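Local atomic coordinates of sugar kinase MJ0406 (Methanococcus jannaschii, PDB entry 2C49), a protein that phosphorylates a wide range of nucleosides, above all inosine, guanosine and cytidine, to nucleoside monophosphates, with ATP as the preferred phosphate donor. Residues A[17-22]-A[279-284]; A[127-132]-A[148-153]. All blocks are in the same frame, centred on the assembly; numbering follows the deposited sequence.

Contact 1: residues A[17-22]-A[279-284]. With ADN (adenosine), chain C.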
loop_
_atom_site.group_PDB
_atom_site.type_symbol
_atom_site.label_atom_id
_atom_site.label_comp_id
_atom_site.label_asym_id
_atom_site.label_seq_id
_atom_site.Cartn_x
_atom_site.Cartn_y
_atom_site.Cartn_z
ATOM N N ASP A 17 -5.339 -2.459 7.487
ATOM C CA ASP A 17 -5.734 -1.262 6.782
ATOM C C ASP A 17 -4.611 -0.239 6.811
ATOM O O ASP A 17 -4.011 -0.001 7.880
ATOM C CB ASP A 17 -6.859 -0.581 7.560
ATOM C CG ASP A 17 -8.192 -1.257 7.413
ATOM O OD1 ASP A 17 -8.363 -2.250 6.637
ATOM O OD2 ASP A 17 -9.180 -0.792 8.029
ATOM N N TYR A 18 -4.377 0.373 5.663
ATOM C CA TYR A 18 -3.646 1.627 5.554
ATOM C C TYR A 18 -4.718 2.684 5.281
ATOM O O TYR A 18 -5.620 2.452 4.459
ATOM C CB TYR A 18 -2.732 1.570 4.325
ATOM C CG TYR A 18 -1.419 0.840 4.485
ATOM C CD1 TYR A 18 -1.205 -0.387 3.846
ATOM C CD2 TYR A 18 -0.370 1.397 5.230
ATOM C CE1 TYR A 18 0.019 -1.035 3.928
ATOM C CE2 TYR A 18 0.860 0.743 5.340
ATOM C CZ TYR A 18 1.053 -0.467 4.669
ATOM O OH TYR A 18 2.261 -1.116 4.750
ATOM N N ILE A 19 -4.665 3.814 5.983
ATOM C CA ILE A 19 -5.706 4.845 5.861
ATOM C C ILE A 19 -5.014 6.196 5.603
ATOM O O ILE A 19 -4.171 6.610 6.413
ATOM C CB ILE A 19 -6.577 4.886 7.146
ATOM C CG1 ILE A 19 -7.156 3.481 7.491
ATOM C CG2 ILE A 19 -7.660 5.948 7.050
ATOM C CD1 ILE A 19 -7.848 3.404 8.843
ATOM N N PHE A 20 -5.350 6.856 4.493
ATOM C CA PHE A 20 -4.667 8.082 4.071
ATOM C C PHE A 20 -5.629 9.266 3.859
ATOM O O PHE A 20 -6.739 9.103 3.325
ATOM C CB PHE A 20 -3.869 7.904 2.762
ATOM C CG PHE A 20 -3.052 6.643 2.677
ATOM C CD1 PHE A 20 -3.588 5.493 2.105
ATOM C CD2 PHE A 20 -1.736 6.625 3.116
ATOM C CE1 PHE A 20 -2.840 4.335 2.005
ATOM C CE2 PHE A 20 -0.977 5.482 3.018
ATOM C CZ PHE A 20 -1.526 4.330 2.467
ATOM N N ASN A 21 -5.169 10.442 4.292
ATOM C CA ASN A 21 -5.810 11.720 4.038
ATOM C C ASN A 21 -5.147 12.378 2.855
ATOM O O ASN A 21 -3.901 12.505 2.808
ATOM C CB ASN A 21 -5.655 12.636 5.243
ATOM C CG ASN A 21 -6.583 12.275 6.355
ATOM O OD1 ASN A 21 -7.716 12.743 6.395
ATOM N ND2 ASN A 21 -6.109 11.441 7.283
ATOM N N VAL A 22 -5.979 12.750 1.888
ATOM C CA VAL A 22 -5.551 13.520 0.728
ATOM C C VAL A 22 -6.519 14.697 0.589
ATOM O O VAL A 22 -7.634 14.649 1.111
ATOM C CB VAL A 22 -5.441 12.651 -0.585
ATOM C CG1 VAL A 22 -4.466 11.439 -0.391
ATOM C CG2 VAL A 22 -6.783 12.140 -1.051
ATOM N N GLU A 279 -13.278 9.826 16.073
ATOM C CA GLU A 279 -12.360 10.730 16.761
ATOM C C GLU A 279 -10.899 10.282 16.674
ATOM O O GLU A 279 -10.029 10.983 17.138
ATOM C CB GLU A 279 -12.766 10.907 18.239
ATOM C CG GLU A 279 -14.223 11.308 18.450
ATOM C CD GLU A 279 -14.512 11.754 19.874
ATOM O OE1 GLU A 279 -13.594 11.720 20.709
ATOM O OE2 GLU A 279 -15.660 12.132 20.162
ATOM N N ALA A 280 -10.636 9.110 16.096
ATOM C CA ALA A 280 -9.244 8.650 15.934
ATOM C C ALA A 280 -9.104 7.887 14.626
ATOM O O ALA A 280 -10.101 7.400 14.098
ATOM C CB ALA A 280 -8.813 7.760 17.134
ATOM N N LYS A 281 -7.893 7.810 14.082
ATOM C CA LYS A 281 -7.665 7.016 12.869
ATOM C C LYS A 281 -7.571 5.538 13.237
ATOM O O LYS A 281 -6.986 5.176 14.253
ATOM C CB LYS A 281 -6.388 7.465 12.128
ATOM C CG LYS A 281 -6.182 6.850 10.751
ATOM C CD LYS A 281 -5.020 7.569 10.018
ATOM C CE LYS A 281 -5.553 8.525 8.953
ATOM N NZ LYS A 281 -4.435 9.035 8.142
ATOM N N GLY A 282 -8.173 4.702 12.403
ATOM C CA GLY A 282 -8.210 3.275 12.611
ATOM C C GLY A 282 -9.636 2.958 12.982
ATOM O O GLY A 282 -10.248 3.695 13.780
ATOM N N CYS A 283 -10.172 1.879 12.432
ATOM C CA CYS A 283 -11.564 1.499 12.731
ATOM C C CYS A 283 -11.845 0.993 14.121
ATOM O O CYS A 283 -12.995 0.956 14.528
ATOM C CB CYS A 283 -12.048 0.450 11.742
ATOM S SG CYS A 283 -12.220 1.082 10.071
ATOM N N GLN A 284 -10.820 0.527 14.825
ATOM C CA GLN A 284 -10.984 -0.039 16.164
ATOM C C GLN A 284 -10.269 0.762 17.256
ATOM O O GLN A 284 -10.297 0.369 18.421
ATOM C CB GLN A 284 -10.435 -1.457 16.181
ATOM C CG GLN A 284 -11.170 -2.416 15.196
ATOM C CD GLN A 284 -10.482 -3.726 15.067
ATOM O OE1 GLN A 284 -9.771 -4.154 15.982
ATOM N NE2 GLN A 284 -10.669 -4.383 13.910
HETATM O "O5'" ADN C . -15.808 -0.921 6.916
HETATM C "C5'" ADN C . -14.487 -0.384 6.988
HETATM C "C4'" ADN C . -13.543 -1.543 6.655
HETATM O "O4'" ADN C . -13.816 -2.139 5.387
HETATM C "C3'" ADN C . -12.011 -1.437 6.818
HETATM O "O3'" ADN C . -11.477 -1.888 8.062
HETATM C "C2'" ADN C . -11.402 -2.185 5.618
HETATM O "O2'" ADN C . -10.641 -3.340 5.963
HETATM C "C1'" ADN C . -12.615 -2.672 4.826
HETATM N N9 ADN C . -12.582 -2.489 3.394
HETATM C C8 ADN C . -12.164 -1.412 2.684
HETATM N N7 ADN C . -12.348 -1.634 1.346
HETATM C C5 ADN C . -12.922 -2.832 1.208
HETATM C C6 ADN C . -13.401 -3.751 0.171
HETATM N N6 ADN C . -13.323 -3.344 -1.083
HETATM N N1 ADN C . -13.914 -4.967 0.484
HETATM C C2 ADN C . -14.047 -5.403 1.759
HETATM N N3 ADN C . -13.660 -4.644 2.796
HETATM C C4 ADN C . -13.065 -3.363 2.539
HETATM O O HOH W 1 -8.796 0.121 10.715
#
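Lys281 reaches across to Ile19, laying its aliphatic chain along the isoleucine and giving its ammonium group to the strand's backbone. This ties the lid strand 15-21 of a PfkB-family (ribokinase-like) kinase to the loop between helices 263-277 and 290-299, beside the nucleoside pocket. The two side chains run past each other in opposite directions, with Lys281 CE 3.8 Å from Ile19 CG2. Lys281 sets out with CG anti to its backbone nitrogen (chi1 -171°) and bends at chi3, which brings NZ to 3.0 Å from Ile19 O. The ammonium sits above the carbonyl plane, 48° out of it, at a C=O...N angle of 126°. Cutting Lys281 back to an alanine would probably leave Ile19 O without this donor and open a gap beside the CG2 methyl. The other Ile19 branch ends in CD1, 3.8 Å from Gly282 CA. In the backbone conformation of Gly282 any side chain would collide with the preceding carbonyl oxygen, and the Gly282 N-H is held by the Asp241 carboxylate. At the substrate end Asp17 grips the ribose of adenosine with both carboxylate oxygens: ADN O2' donates to Asp17 OD1 at 2.6 Å and O3' to OD2 at 2.5 Å. Gly43 and Asn47 are among the residues that complete the nucleoside site. Cys283 SG lies 3.7 Å from ADN O3', and a water bridges the two segments, accepting from Cys283 N at 2.8 Å and donating to Asp17 OD2 at 2.9 Å.

Contact 2: residues A[127-132]-A[148-153]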
loop_
_atom_site.group_PDB
_atom_site.type_symbol
_atom_site.label_atom_id
_atom_site.label_comp_id
_atom_site.label_asym_id
_atom_site.label_seq_id
_atom_site.Cartn_x
_atom_site.Cartn_y
_atom_site.Cartn_z
ATOM N N PRO A 127 -20.597 -23.234 9.765
ATOM C CA PRO A 127 -21.048 -24.152 10.818
ATOM C C PRO A 127 -22.487 -23.833 11.162
ATOM O O PRO A 127 -23.042 -22.850 10.666
ATOM C CB PRO A 127 -20.152 -23.791 12.007
ATOM C CG PRO A 127 -19.850 -22.319 11.810
ATOM C CD PRO A 127 -19.763 -22.134 10.290
ATOM N N ASN A 128 -23.080 -24.653 12.017
ATOM C CA ASN A 128 -24.293 -24.263 12.674
ATOM C C ASN A 128 -23.870 -23.037 13.517
ATOM O O ASN A 128 -22.689 -22.888 13.875
ATOM C CB ASN A 128 -24.880 -25.415 13.513
ATOM C CG ASN A 128 -25.679 -26.435 12.660
ATOM O OD1 ASN A 128 -25.575 -27.639 12.867
ATOM N ND2 ASN A 128 -26.468 -25.936 11.697
ATOM N N PHE A 129 -24.795 -22.120 13.728
ATOM C CA PHE A 129 -24.550 -20.947 14.551
ATOM C C PHE A 129 -25.443 -21.070 15.785
ATOM O O PHE A 129 -26.607 -21.447 15.682
ATOM C CB PHE A 129 -24.938 -19.673 13.789
ATOM C CG PHE A 129 -24.130 -19.417 12.527
ATOM C CD1 PHE A 129 -22.798 -18.990 12.608
ATOM C CD2 PHE A 129 -24.704 -19.588 11.262
ATOM C CE1 PHE A 129 -22.026 -18.736 11.433
ATOM C CE2 PHE A 129 -23.940 -19.330 10.077
ATOM C CZ PHE A 129 -22.610 -18.901 10.178
ATOM N N ASN A 130 -24.906 -20.761 16.957
ATOM C CA ASN A 130 -25.713 -20.852 18.153
ATOM C C ASN A 130 -25.933 -19.510 18.818
ATOM O O ASN A 130 -26.263 -19.421 20.022
ATOM C CB ASN A 130 -25.099 -21.890 19.095
ATOM C CG ASN A 130 -25.096 -23.286 18.482
ATOM O OD1 ASN A 130 -24.031 -23.847 18.173
ATOM N ND2 ASN A 130 -26.287 -23.851 18.289
ATOM N N THR A 131 -25.779 -18.464 18.016
ATOM C CA THR A 131 -25.870 -17.093 18.478
ATOM C C THR A 131 -27.235 -16.517 18.163
ATOM O O THR A 131 -27.923 -17.012 17.311
ATOM C CB THR A 131 -24.804 -16.252 17.778
ATOM O OG1 THR A 131 -24.757 -16.618 16.394
ATOM C CG2 THR A 131 -23.421 -16.581 18.344
ATOM N N GLU A 132 -27.602 -15.449 18.850
ATOM C CA GLU A 132 -28.878 -14.759 18.652
ATOM C C GLU A 132 -28.882 -14.044 17.305
ATOM O O GLU A 132 -29.919 -13.954 16.621
ATOM C CB GLU A 132 -29.109 -13.769 19.810
ATOM C CG GLU A 132 -29.471 -14.490 21.114
ATOM C CD GLU A 132 -29.774 -13.541 22.272
ATOM O OE1 GLU A 132 -29.898 -12.321 22.011
ATOM O OE2 GLU A 132 -29.876 -14.036 23.441
ATOM N N ALA A 148 -26.472 -16.959 5.389
ATOM C CA ALA A 148 -27.812 -16.415 5.541
ATOM C C ALA A 148 -28.874 -17.519 5.427
ATOM O O ALA A 148 -29.812 -17.561 6.226
ATOM C CB ALA A 148 -28.059 -15.277 4.492
ATOM N N LYS A 149 -28.721 -18.414 4.459
ATOM C CA LYS A 149 -29.644 -19.534 4.315
ATOM C C LYS A 149 -29.594 -20.522 5.489
ATOM O O LYS A 149 -30.606 -21.097 5.873
ATOM C CB LYS A 149 -29.421 -20.262 2.979
ATOM C CG LYS A 149 -29.890 -19.405 1.784
ATOM C CD LYS A 149 -29.649 -20.129 0.432
ATOM C CE LYS A 149 -30.951 -20.544 -0.209
ATOM N NZ LYS A 149 -30.707 -21.007 -1.598
ATOM N N LYS A 150 -28.397 -20.730 5.994
ATOM C CA LYS A 150 -28.118 -21.537 7.182
ATOM C C LYS A 150 -28.820 -20.955 8.415
ATOM O O LYS A 150 -29.424 -21.680 9.197
ATOM C CB LYS A 150 -26.602 -21.500 7.420
ATOM C CG LYS A 150 -26.076 -22.209 8.705
ATOM C CD LYS A 150 -26.413 -23.627 8.700
ATOM C CE LYS A 150 -25.173 -24.490 8.601
ATOM N NZ LYS A 150 -25.656 -25.846 8.827
ATOM N N ALA A 151 -28.694 -19.646 8.592
ATOM C CA ALA A 151 -29.083 -18.973 9.829
ATOM C C ALA A 151 -30.556 -18.602 9.861
ATOM O O ALA A 151 -31.197 -18.682 10.917
ATOM C CB ALA A 151 -28.215 -17.695 10.011
ATOM N N TYR A 152 -31.092 -18.187 8.705
ATOM C CA TYR A 152 -32.447 -17.599 8.622
ATOM C C TYR A 152 -33.572 -18.465 9.201
ATOM O O TYR A 152 -33.701 -19.642 8.867
ATOM C CB TYR A 152 -32.790 -17.133 7.183
ATOM C CG TYR A 152 -34.024 -16.289 7.075
ATOM C CD1 TYR A 152 -34.043 -14.981 7.575
ATOM C CD2 TYR A 152 -35.183 -16.786 6.452
ATOM C CE1 TYR A 152 -35.186 -14.186 7.455
ATOM C CE2 TYR A 152 -36.343 -15.997 6.337
ATOM C CZ TYR A 152 -36.326 -14.693 6.844
ATOM O OH TYR A 152 -37.458 -13.890 6.743
ATOM N N GLY A 153 -34.354 -17.855 10.096
ATOM C CA GLY A 153 -35.459 -18.527 10.788
ATOM C C GLY A 153 -34.960 -19.287 12.022
ATOM O O GLY A 153 -35.720 -19.988 12.689
#
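Lys150 and Phe129 contribute the greater part of the buried surface, the lysine stretching from the last turn of helix 141-151 past the aromatic ring to the chain at Pro127 and Asn128. Lys150 meets the ring through CG, which stands 3.8 Å from Phe129 CE2, approaching obliquely. Having left the helix with CG anti to the backbone nitrogen (chi1 176°), the Lys150 side chain bends at chi2 and again at chi3, which carries CE to 3.4 Å from Pro127 O. That carbonyl oxygen is buried here without a hydrogen-bonding partner in the model; it lies 3.6 Å above one face of the Phe129 ring, displaced toward the rim. Ala151 CB meets the same ring at Phe129 CD2, 4.2 Å away. Phe129 also packs on Val134 and Thr9, and Ala151 on Val134, so the ring lies between the end of the helix and strands 7-11 and 131-137 of the central sheet. Asn155 donates through its side-chain amide to the carbonyls of Phe129 and Thr131. The arrangement joins the helix's last turn to the lead-in of strand 131-137 in a beta-alpha-beta crossover completed by strand 156-160, within the Rossmann-like core of the ribokinase fold.

Overall arrangement
From the N terminus, the chain leaves strand 7-11 of the central sheet and enters the lid sheet with strand 15-21, the first half of contact 1. Its partner, 279-284, does not come until 257 residues later, so contact 1 closes a loop over most of the kinase, joining the lid to a late loop. Contact 2 falls within this span: 127-132 runs into the start of strand 131-137, and the end of the following helix, in 148-153, comes back against it, closing one beta-alpha-beta unit. The contacts thus nest without crossing. The centres of contacts 1 and 2 are about 32 Å apart, on opposite sides of the chain's centre, and their nearest atoms about 18 Å apart.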